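Local coordinates for cytokinin riboside 5'-monophosphate phosphoribohydrolase (Streptomyces coelicolor, PDB 5ZI9), which belongs to the LOG family within the SLOG clan, whose members share a Rossmann-like alpha/beta fold built on a parallel sheet, at residues F65-E70 / I149-R154. Numbering follows the deposited sequence.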
loop_
_atom_site.group_PDB
_atom_site.type_symbol
_atom_site.label_atom_id
_atom_site.label_comp_id
_atom_site.label_asym_id
_atom_site.label_seq_id
_atom_site.Cartn_x
_atom_site.Cartn_y
_atom_site.Cartn_z
ATOM N N PHE B 65 1.182 -8.073 13.165
ATOM C CA PHE B 65 2.477 -8.679 12.939
ATOM C C PHE B 65 3.599 -7.958 13.664
ATOM O O PHE B 65 4.636 -8.536 13.971
ATOM C CB PHE B 65 2.786 -8.648 11.466
ATOM C CG PHE B 65 1.866 -9.472 10.625
ATOM C CD1 PHE B 65 0.986 -10.367 11.190
ATOM C CD2 PHE B 65 1.919 -9.377 9.237
ATOM C CE1 PHE B 65 0.177 -11.149 10.393
ATOM C CE2 PHE B 65 1.113 -10.159 8.452
ATOM C CZ PHE B 65 0.250 -11.040 9.030
ATOM N N GLY B 66 3.399 -6.671 13.866
ATOM C CA GLY B 66 4.353 -5.829 14.513
ATOM C C GLY B 66 4.353 -6.171 15.973
ATOM O O GLY B 66 5.436 -6.325 16.531
ATOM N N THR B 67 3.178 -6.310 16.598
ATOM C CA THR B 67 3.184 -6.531 18.018
ATOM C C THR B 67 3.458 -7.988 18.357
ATOM O O THR B 67 3.830 -8.261 19.467
ATOM C CB THR B 67 1.931 -5.995 18.790
ATOM O OG1 THR B 67 0.931 -6.989 18.862
ATOM C CG2 THR B 67 1.346 -4.660 18.229
ATOM N N LEU B 68 3.289 -8.913 17.421
ATOM C CA LEU B 68 3.568 -10.320 17.672
ATOM C C LEU B 68 4.877 -10.757 17.008
ATOM O O LEU B 68 5.119 -11.934 16.849
ATOM C CB LEU B 68 2.399 -11.167 17.188
ATOM C CG LEU B 68 1.057 -10.826 17.862
ATOM C CD1 LEU B 68 -0.097 -11.510 17.146
ATOM C CD2 LEU B 68 1.024 -11.204 19.329
ATOM N N ALA B 69 5.755 -9.809 16.699
ATOM C CA ALA B 69 6.959 -10.107 15.923
ATOM C C ALA B 69 7.964 -11.007 16.604
ATOM O O ALA B 69 8.673 -11.717 15.921
ATOM C CB ALA B 69 7.655 -8.833 15.492
ATOM N N GLU B 70 8.037 -10.958 17.929
ATOM C CA GLU B 70 9.043 -11.704 18.669
ATOM C C GLU B 70 8.373 -12.712 19.576
ATOM O O GLU B 70 8.901 -13.095 20.602
ATOM C CB GLU B 70 9.981 -10.720 19.421
ATOM C CG GLU B 70 11.392 -10.615 18.810
ATOM C CD GLU B 70 11.834 -9.187 18.524
ATOM O OE1 GLU B 70 11.514 -8.302 19.353
ATOM O OE2 GLU B 70 12.485 -8.953 17.465
ATOM N N ILE B 149 0.734 -9.912 26.716
ATOM C CA ILE B 149 0.743 -9.294 25.394
ATOM C C ILE B 149 -0.710 -9.225 24.919
ATOM O O ILE B 149 -1.317 -10.268 24.613
ATOM C CB ILE B 149 1.624 -10.089 24.436
ATOM C CG1 ILE B 149 3.075 -10.063 24.945
ATOM C CG2 ILE B 149 1.570 -9.505 23.043
ATOM C CD1 ILE B 149 3.965 -11.110 24.308
ATOM N N GLY B 150 -1.269 -8.010 24.888
ATOM C CA GLY B 150 -2.685 -7.784 24.546
ATOM C C GLY B 150 -2.925 -6.957 23.283
ATOM O O GLY B 150 -2.276 -5.920 23.075
ATOM N N LEU B 151 -3.856 -7.416 22.438
ATOM C CA LEU B 151 -4.440 -6.592 21.372
ATOM C C LEU B 151 -5.889 -6.811 21.333
ATOM O O LEU B 151 -6.326 -7.918 21.544
ATOM C CB LEU B 151 -3.989 -6.997 20.001
ATOM C CG LEU B 151 -2.541 -6.784 19.644
ATOM C CD1 LEU B 151 -1.889 -8.172 19.709
ATOM C CD2 LEU B 151 -2.451 -6.107 18.260
ATOM N N ASN B 152 -6.613 -5.770 20.947
ATOM C CA ASN B 152 -8.031 -5.840 20.636
ATOM C C ASN B 152 -8.212 -5.593 19.163
ATOM O O ASN B 152 -8.043 -4.453 18.682
ATOM C CB ASN B 152 -8.743 -4.739 21.369
ATOM C CG ASN B 152 -8.712 -4.936 22.843
ATOM O OD1 ASN B 152 -9.349 -5.854 23.334
ATOM N ND2 ASN B 152 -7.970 -4.090 23.551
ATOM N N PHE B 153 -8.540 -6.657 18.450
ATOM C CA PHE B 153 -8.779 -6.568 17.011
ATOM C C PHE B 153 -10.173 -6.085 16.769
ATOM O O PHE B 153 -11.089 -6.405 17.543
ATOM C CB PHE B 153 -8.641 -7.941 16.317
ATOM C CG PHE B 153 -7.249 -8.425 16.269
ATOM C CD1 PHE B 153 -6.706 -9.092 17.351
ATOM C CD2 PHE B 153 -6.459 -8.178 15.143
ATOM C CE1 PHE B 153 -5.398 -9.528 17.318
ATOM C CE2 PHE B 153 -5.139 -8.594 15.095
ATOM C CZ PHE B 153 -4.605 -9.269 16.206
ATOM N N ARG B 154 -10.349 -5.364 15.666
ATOM C CA ARG B 154 -11.699 -5.047 15.243
ATOM C C ARG B 154 -12.210 -5.824 14.044
ATOM O O ARG B 154 -13.435 -5.956 13.864
ATOM C CB ARG B 154 -11.931 -3.534 15.188
ATOM C CG ARG B 154 -11.117 -2.776 14.202
ATOM C CD ARG B 154 -10.464 -1.554 14.813
ATOM N NE ARG B 154 -9.055 -1.591 14.426
ATOM C CZ ARG B 154 -8.271 -0.539 14.203
ATOM N NH1 ARG B 154 -6.986 -0.752 13.881
ATOM N NH2 ARG B 154 -8.736 0.714 14.304
#
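At the edge of the Rossmann-like parallel sheet, Thr67 and Leu68, where helix 50-67 runs out, rest on Ile149 and Leu151 of 149-153, an outer strand of the sheet within this chain. The backbones stay well apart, with 8.2 Å between Thr67 CA and Ile149 CA, and no hydrogen bond links them; the approach is carried mainly by side chains, burying 180 Å² in all. Thr67 and Leu151 meet end to end, the hydroxyl against the forked end of the leucine, with Thr67 OG1 3.2 Å from Leu151 CD1 and 3.5 Å from Leu151 CD2, a close fit of oxygen against methyl groups. The threonine hydroxyl is turned some way past its staggered position (chi1 90°), and the leucine fork is likewise rotated off a staggered setting (chi2 104°), which brings both methyls against the oxygen. Thr67 CG2 adds a looser touch on the same fork, 4.1 Å from Leu151 CD2.

Leu68, the first residue to leave helical geometry, swings its side chain across to the strand. Its CD2 methyl packs 4.1 Å from Ile149 CG2 and, in the other direction along the strand, 4.2 Å from Leu151 CD1, so one methyl touches two residues, separated by Gly150, that point to the same side of the strand. With CG2 anti to the backbone N, the gamma methyl of Ile149 is the branch that meets Leu68. Leu68 and Leu151 both also touch Leu133 of strand 130-135, the parallel neighbour to which Ile149 and Leu151 are hydrogen-bonded through their backbones. Just beyond, Arg154 forms salt bridges with Glu60 of helix 50-67 and with Glu63 of a second subunit. The result is a small, mostly apolar contact between the end of a helix and an outer strand of the sheet, as in the alpha/beta layering of Rossmann-like domains.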